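PDB 1YWM: C protein alpha-antigen from Streptococcus agalactiae, which is thought to play a part in both virulence and immunity, this chain being the N-terminal domain of the cell-wall-anchored protein. Local coordinates for residues G23-L28 with Q110-S115; Y42-D47 with T119-T124; L56-L61 with A90-N95. One frame throughout, in Å; residues are numbered along the deposited sequence.

Contact 1. Residues G23-L28 with Q110-S115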
# COMPACT_ATOMS: atom_id res chain seq x y z
N GLY A 23 2.08 19.52 22.75
CA GLY A 23 1.11 20.57 22.53
C GLY A 23 0.16 20.34 21.36
O GLY A 23 -0.81 21.06 21.22
N SER A 24 0.44 19.34 20.52
CA SER A 24 -0.40 19.07 19.33
C SER A 24 -1.74 18.46 19.68
O SER A 24 -1.84 17.62 20.57
CB SER A 24 0.29 18.15 18.30
OG SER A 24 -0.59 17.84 17.22
N ALA A 25 -2.77 18.84 18.92
CA ALA A 25 -4.11 18.29 19.14
C ALA A 25 -4.36 17.07 18.27
O ALA A 25 -5.49 16.55 18.22
CB ALA A 25 -5.15 19.38 18.87
N ALA A 26 -3.33 16.62 17.55
CA ALA A 26 -3.48 15.45 16.68
C ALA A 26 -2.39 14.43 16.96
O ALA A 26 -1.28 14.79 17.35
CB ALA A 26 -3.44 15.86 15.20
N THR A 27 -2.70 13.16 16.75
CA THR A 27 -1.67 12.14 16.83
C THR A 27 -1.90 11.05 15.77
O THR A 27 -3.03 10.69 15.45
CB THR A 27 -1.56 11.58 18.27
OG1 THR A 27 -0.46 10.65 18.34
CG2 THR A 27 -2.75 10.74 18.63
N LEU A 28 -0.80 10.52 15.26
CA LEU A 28 -0.84 9.53 14.19
C LEU A 28 -1.47 8.25 14.73
O LEU A 28 -1.09 7.79 15.80
CB LEU A 28 0.58 9.27 13.71
CG LEU A 28 0.84 9.01 12.24
CD1 LEU A 28 0.25 10.10 11.38
CD2 LEU A 28 2.35 8.87 12.00
N GLN A 110 4.07 27.75 18.40
CA GLN A 110 4.18 27.28 17.02
C GLN A 110 2.84 26.73 16.54
O GLN A 110 2.11 26.11 17.31
CB GLN A 110 5.23 26.16 16.92
CG GLN A 110 6.58 26.50 17.49
CD GLN A 110 7.54 25.36 17.23
OE1 GLN A 110 8.27 25.42 16.28
NE2 GLN A 110 7.47 24.30 18.04
N ILE A 111 2.58 26.95 15.25
CA ILE A 111 1.36 26.48 14.57
C ILE A 111 1.36 24.97 14.65
O ILE A 111 2.41 24.35 14.44
CB ILE A 111 1.35 26.95 13.10
CG1 ILE A 111 1.36 28.49 12.98
CG2 ILE A 111 0.15 26.38 12.35
CD1 ILE A 111 0.03 29.10 13.29
N ASP A 112 0.20 24.41 14.98
CA ASP A 112 0.02 22.96 15.08
C ASP A 112 -0.10 22.33 13.69
O ASP A 112 -1.15 22.39 13.07
CB ASP A 112 -1.25 22.69 15.88
CG ASP A 112 -1.35 21.28 16.36
OD1 ASP A 112 -0.53 20.41 15.93
OD2 ASP A 112 -2.25 20.95 17.16
N ILE A 113 0.99 21.74 13.20
CA ILE A 113 0.90 20.91 12.01
C ILE A 113 1.57 19.56 12.30
O ILE A 113 2.49 19.47 13.11
CB ILE A 113 1.54 21.59 10.76
CG1 ILE A 113 3.06 21.74 10.88
CG2 ILE A 113 0.84 22.94 10.43
CD1 ILE A 113 3.73 22.18 9.52
N VAL A 114 1.08 18.50 11.65
CA VAL A 114 1.68 17.18 11.90
C VAL A 114 2.21 16.70 10.57
O VAL A 114 1.43 16.45 9.67
CB VAL A 114 0.68 16.18 12.47
CG1 VAL A 114 1.36 14.79 12.71
CG2 VAL A 114 0.06 16.72 13.79
N SER A 115 3.53 16.61 10.46
CA SER A 115 4.20 16.25 9.21
C SER A 115 4.58 14.78 9.27
O SER A 115 5.13 14.34 10.28
CB SER A 115 5.49 17.07 9.06
OG SER A 115 5.20 18.44 9.18
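The carboxylate of Asp112, the flat group that matters here, meets residues 23-28 with its two oxygens and not with its faces. Asp112 OD2 receives Ala25 N on its syn lone pair, 2.8 Å away, and the N-H...O angle of 168° makes the bond nearly straight. Beside it, Ser24 OG lies 2.9 Å from Asp112 OD1, although the one proton of that hydroxyl also has Ala26 O within range. Side chain and main chain of two successive residues thus meet one carboxylate. The Asp112 side chain extends toward them because CG is anti to the backbone N (chi1 -165°). Ser24 also acts inside its own segment: Ser24 OG accepts from Ala26 N at 3.0 Å, an ST turn that fixes the chain just ahead of strand 26-28. In the fibronectin-like beta sandwich this polar group sits between the two sheets, with the turn leading into strand 26-28 on one side and the entry to strand 113-121 on the other. Asp112 OD2 has a second partner in His104 ND1, a hydrogen bond that would favour the ionised form of this buried carboxylate. Next to this polar group, further along both strands, the packing turns apolar. Val114 CG2 approaches the methyl of Ala26, 3.9 Å from Ala26 CB, while the side chains of Ala25, Ala26 and Asp112 all touch Ile96 of the neighbouring strand 88-97.

Contact 2. Residues Y42-D47 with T119-T124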
# COMPACT_ATOMS: atom_id res chain seq x y z
N TYR A 42 2.24 5.26 4.29
CA TYR A 42 2.28 4.60 2.98
C TYR A 42 0.90 4.57 2.41
O TYR A 42 -0.05 4.29 3.14
CB TYR A 42 2.67 3.12 3.15
CG TYR A 42 4.07 2.93 3.64
CD1 TYR A 42 4.39 3.12 4.98
CD2 TYR A 42 5.07 2.52 2.76
CE1 TYR A 42 5.70 2.95 5.43
CE2 TYR A 42 6.37 2.32 3.22
CZ TYR A 42 6.68 2.55 4.54
OH TYR A 42 7.97 2.33 4.99
N ILE A 43 0.80 4.80 1.11
CA ILE A 43 -0.49 4.80 0.40
C ILE A 43 -0.29 4.07 -0.92
O ILE A 43 0.66 4.36 -1.66
CB ILE A 43 -0.97 6.26 0.16
CG1 ILE A 43 -1.41 6.89 1.50
CG2 ILE A 43 -2.10 6.30 -0.88
CD1 ILE A 43 -1.82 8.43 1.38
N ASP A 44 -1.18 3.12 -1.19
CA ASP A 44 -1.14 2.32 -2.41
C ASP A 44 -2.19 2.91 -3.33
O ASP A 44 -3.38 2.96 -2.96
CB ASP A 44 -1.49 0.87 -2.04
CG ASP A 44 -1.37 -0.09 -3.20
OD1 ASP A 44 -1.16 0.34 -4.38
OD2 ASP A 44 -1.45 -1.30 -2.98
N LEU A 45 -1.78 3.40 -4.50
CA LEU A 45 -2.73 4.02 -5.43
C LEU A 45 -3.81 3.04 -5.88
O LEU A 45 -4.91 3.46 -6.26
CB LEU A 45 -2.01 4.60 -6.64
CG LEU A 45 -0.97 5.69 -6.32
CD1 LEU A 45 -0.36 6.23 -7.59
CD2 LEU A 45 -1.67 6.83 -5.59
N TYR A 46 -3.52 1.74 -5.81
CA TYR A 46 -4.57 0.73 -6.07
C TYR A 46 -5.77 0.97 -5.14
O TYR A 46 -6.94 0.97 -5.59
CB TYR A 46 -4.00 -0.69 -5.89
CG TYR A 46 -5.05 -1.78 -5.98
CD1 TYR A 46 -5.59 -2.33 -4.84
CD2 TYR A 46 -5.51 -2.24 -7.24
CE1 TYR A 46 -6.56 -3.33 -4.91
CE2 TYR A 46 -6.48 -3.27 -7.32
CZ TYR A 46 -6.99 -3.79 -6.15
OH TYR A 46 -7.93 -4.79 -6.18
N ASP A 47 -5.45 1.17 -3.86
CA ASP A 47 -6.44 1.42 -2.81
C ASP A 47 -7.12 2.76 -3.02
O ASP A 47 -8.34 2.88 -2.84
CB ASP A 47 -5.81 1.41 -1.42
CG ASP A 47 -5.28 0.05 -1.01
OD1 ASP A 47 -4.57 0.00 0.04
OD2 ASP A 47 -5.52 -1.01 -1.64
N THR A 119 5.34 7.41 1.57
CA THR A 119 5.77 6.61 0.44
C THR A 119 4.55 6.26 -0.40
O THR A 119 3.60 5.67 0.12
CB THR A 119 6.37 5.29 0.99
OG1 THR A 119 7.59 5.59 1.67
CG2 THR A 119 6.78 4.32 -0.20
N ILE A 120 4.54 6.63 -1.67
CA ILE A 120 3.40 6.29 -2.50
C ILE A 120 3.84 5.14 -3.41
O ILE A 120 4.91 5.18 -4.00
CB ILE A 120 2.94 7.49 -3.37
CG1 ILE A 120 2.52 8.69 -2.49
CG2 ILE A 120 1.79 7.06 -4.25
CD1 ILE A 120 2.38 9.98 -3.30
N TYR A 121 3.00 4.12 -3.51
CA TYR A 121 3.31 2.98 -4.36
C TYR A 121 2.05 2.55 -5.07
O TYR A 121 0.99 3.13 -4.85
CB TYR A 121 3.92 1.85 -3.53
CG TYR A 121 3.02 1.16 -2.50
CD1 TYR A 121 2.72 1.75 -1.28
CD2 TYR A 121 2.50 -0.13 -2.75
CE1 TYR A 121 1.91 1.09 -0.32
CE2 TYR A 121 1.70 -0.79 -1.80
CZ TYR A 121 1.42 -0.19 -0.59
OH TYR A 121 0.64 -0.81 0.36
N ASP A 122 2.16 1.57 -5.95
CA ASP A 122 0.99 1.16 -6.70
C ASP A 122 1.14 -0.32 -6.96
O ASP A 122 2.03 -0.72 -7.72
CB ASP A 122 0.93 1.89 -8.03
CG ASP A 122 -0.39 1.70 -8.72
OD1 ASP A 122 -1.20 0.85 -8.27
OD2 ASP A 122 -0.72 2.40 -9.69
N SER A 123 0.27 -1.12 -6.33
CA SER A 123 0.30 -2.57 -6.53
C SER A 123 -0.58 -3.03 -7.74
O SER A 123 -0.71 -4.23 -7.99
CB SER A 123 -0.13 -3.29 -5.25
OG SER A 123 -1.49 -3.00 -4.96
N THR A 124 -1.13 -2.09 -8.50
CA THR A 124 -2.09 -2.42 -9.56
C THR A 124 -1.56 -3.47 -10.57
O THR A 124 -2.24 -4.47 -10.86
CB THR A 124 -2.58 -1.15 -10.29
OG1 THR A 124 -3.35 -0.34 -9.38
CG2 THR A 124 -3.60 -1.53 -11.38
O HOH W 1 -0.51 0.99 2.12
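Parallel pairing of strands 40-44 and 113-121, close to where the beta sandwich gives way to the helical bundle, frames this contact. Thr119 O accepts from Ile43 N, Ile43 O in turn takes Tyr121 N, and Tyr121 O takes Leu45 N at 2.8 Å. From the last bridged pair, Asp44 with Tyr121, the carboxylate of Asp44 reaches over to Ser123. Asp44 OD2 uses its syn lone pair for Ser123 OG, 2.6 Å away, and Asp44 OD1 receives Ser123 N at 2.8 Å. Tyr46 N also binds Asp44 OD1, at 3.1 Å, from the opposite face of the carboxylate plane. Three bonds therefore hold the group flat against Tyr121, its plane turned 27° from the ring. Asp44 CB stands over one ring face in a CH-pi contact, 3.8 Å from the centroid of the Tyr121 ring. A water joins Tyr121 OH to Tyr42 O, the latter bond being weak. Leu45, the first helical residue, sets its CG 3.7 Å from Ile120 CG2, which is on the sheet face of Ile43. Ser123 OG also bonds Arg127 of helix 124-137. With its bond to Tyr46 N, Asp44 is a classic N-cap, here of helix 45-49, placed at the end of a parallel strand pair.

Contact 3. Residues L56-L61 with A90-N95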
# COMPACT_ATOMS: atom_id res chain seq x y z
N LEU A 56 -7.68 11.30 6.67
CA LEU A 56 -8.14 11.76 8.00
C LEU A 56 -8.31 10.64 8.99
O LEU A 56 -8.26 10.85 10.21
CB LEU A 56 -9.42 12.60 7.90
CG LEU A 56 -9.28 13.97 7.21
CD1 LEU A 56 -10.62 14.74 7.24
CD2 LEU A 56 -8.15 14.81 7.81
N GLN A 57 -8.48 9.42 8.48
CA GLN A 57 -8.63 8.28 9.39
C GLN A 57 -7.28 7.83 9.96
O GLN A 57 -7.25 7.00 10.86
CB GLN A 57 -9.41 7.13 8.71
CG GLN A 57 -10.89 7.48 8.48
CD GLN A 57 -11.65 6.46 7.66
OE1 GLN A 57 -11.17 5.35 7.42
NE2 GLN A 57 -12.85 6.84 7.22
N LEU A 58 -6.18 8.42 9.48
CA LEU A 58 -4.85 8.04 9.94
C LEU A 58 -4.40 8.84 11.14
O LEU A 58 -3.31 8.63 11.67
CB LEU A 58 -3.83 8.15 8.79
CG LEU A 58 -4.21 7.41 7.49
CD1 LEU A 58 -3.16 7.65 6.40
CD2 LEU A 58 -4.34 5.91 7.79
N ILE A 59 -5.24 9.78 11.58
CA ILE A 59 -4.90 10.56 12.77
C ILE A 59 -6.02 10.57 13.79
O ILE A 59 -7.18 10.33 13.45
CB ILE A 59 -4.54 11.99 12.39
CG1 ILE A 59 -5.67 12.65 11.60
CG2 ILE A 59 -3.18 12.04 11.68
CD1 ILE A 59 -5.86 14.08 11.98
N VAL A 60 -5.65 10.83 15.04
CA VAL A 60 -6.63 10.95 16.10
C VAL A 60 -6.61 12.40 16.58
O VAL A 60 -5.56 12.94 16.93
CB VAL A 60 -6.34 9.97 17.27
CG1 VAL A 60 -7.29 10.22 18.45
CG2 VAL A 60 -6.44 8.53 16.80
N LEU A 61 -7.78 13.03 16.59
CA LEU A 61 -7.91 14.44 16.95
C LEU A 61 -8.60 14.61 18.28
O LEU A 61 -9.59 13.92 18.59
CB LEU A 61 -8.76 15.16 15.92
CG LEU A 61 -8.11 15.65 14.66
CD1 LEU A 61 -9.23 15.87 13.69
CD2 LEU A 61 -7.35 16.95 14.98
N ALA A 90 7.04 11.53 -0.96
CA ALA A 90 6.20 12.73 -0.90
C ALA A 90 6.08 13.06 0.58
O ALA A 90 6.76 12.46 1.42
CB ALA A 90 4.84 12.45 -1.55
N SER A 91 5.22 14.02 0.90
CA SER A 91 4.92 14.27 2.30
C SER A 91 3.42 14.39 2.47
O SER A 91 2.66 14.65 1.49
CB SER A 91 5.64 15.53 2.81
OG SER A 91 4.98 16.70 2.29
N LEU A 92 3.01 14.13 3.71
CA LEU A 92 1.63 14.19 4.14
C LEU A 92 1.65 15.08 5.39
O LEU A 92 2.44 14.85 6.32
CB LEU A 92 1.09 12.77 4.45
CG LEU A 92 -0.24 12.63 5.25
CD1 LEU A 92 -1.45 13.40 4.64
CD2 LEU A 92 -0.61 11.17 5.46
N THR A 93 0.82 16.13 5.38
CA THR A 93 0.77 17.05 6.52
C THR A 93 -0.67 17.22 6.94
O THR A 93 -1.52 17.33 6.08
CB THR A 93 1.32 18.42 6.13
OG1 THR A 93 2.68 18.29 5.72
CG2 THR A 93 1.35 19.36 7.37
N TYR A 94 -0.93 17.25 8.25
CA TYR A 94 -2.24 17.55 8.75
C TYR A 94 -2.13 18.95 9.36
O TYR A 94 -1.35 19.17 10.28
CB TYR A 94 -2.63 16.53 9.80
CG TYR A 94 -2.80 15.15 9.21
CD1 TYR A 94 -4.02 14.76 8.65
CD2 TYR A 94 -1.71 14.28 9.14
CE1 TYR A 94 -4.18 13.46 8.09
CE2 TYR A 94 -1.85 12.99 8.56
CZ TYR A 94 -3.09 12.59 8.05
OH TYR A 94 -3.23 11.32 7.53
N ASN A 95 -2.89 19.87 8.82
CA ASN A 95 -2.99 21.22 9.40
C ASN A 95 -4.16 21.17 10.37
O ASN A 95 -5.24 20.77 9.99
CB ASN A 95 -3.21 22.24 8.26
CG ASN A 95 -1.95 22.39 7.37
OD1 ASN A 95 -0.83 22.28 7.86
ND2 ASN A 95 -2.14 22.59 6.06
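Tyr94 and Ile59 slide past each other, their side chains running in opposite directions. From CB, the tyrosine sends CG anti to its carbonyl carbon (chi1 -66°), which carries the ring out from strand 88-97 toward residues 56-61. Tyr94 CG already lies 4.0 Å from Ile59 CG2. Along one side of the ring, Tyr94 CD1 meets the tip of the isoleucine, with Ile59 CD1 at 3.9 Å. Next comes Tyr94 CE1, which has Ile59 CG1 over it and, near the ring plane, Leu56 CD2 at 4.2 Å. Along the other side, Tyr94 CD2 and then Tyr94 CE2 face Ile59 CG2, CE2 being the closer at 3.5 Å. That methyl is centred over the face, 3.6 Å from the centroid of the Tyr94 ring and only 14° off the ring normal, which is textbook CH-pi geometry. In the fibronectin-like sandwich this is core packing between sheets: strand 59-61 belongs to the two-stranded sheet and strand 88-97 to the larger mixed one, and Ile59 also touches Leu28 and Ala67. At the far end the hydroxyl comes up against Leu58 of the short 3-10 segment, with Tyr94 OH 3.5 Å from Leu58 CB. This buried residue's oxygen is hydrogen-bonded to the backbone carbonyl of Pro55, just ahead of Leu56, so the bond pins the tip in place, while Ile59 on the face limits the ring's turning. Beyond it, Leu58 CD1 comes to 4.4 Å from Leu92 CD2, and Leu92 in turn packs on Phe71 of strand 66-73.

How the contacts relate
Contacts 1 and 3 lie close together, their centres about 9 Å apart, and both bridge the two sheets of the sandwich: strands 26-28 and 59-61 pair in one sheet, 88-97 and 113-121 in the other. Contact 2 lies within the larger sheet, its centre about 25 Å from that of contact 1 and about 17 Å from that of contact 3, at the end facing the helices. Strand 113-121 serves contacts 1 and 2, linking the far end of the sandwich to that junction. Along the chain, contact 3 is nested inside the loops closed by contacts 1 and 2, whose segments alternate. Such interlocking ties segments far apart in sequence into one beta sandwich.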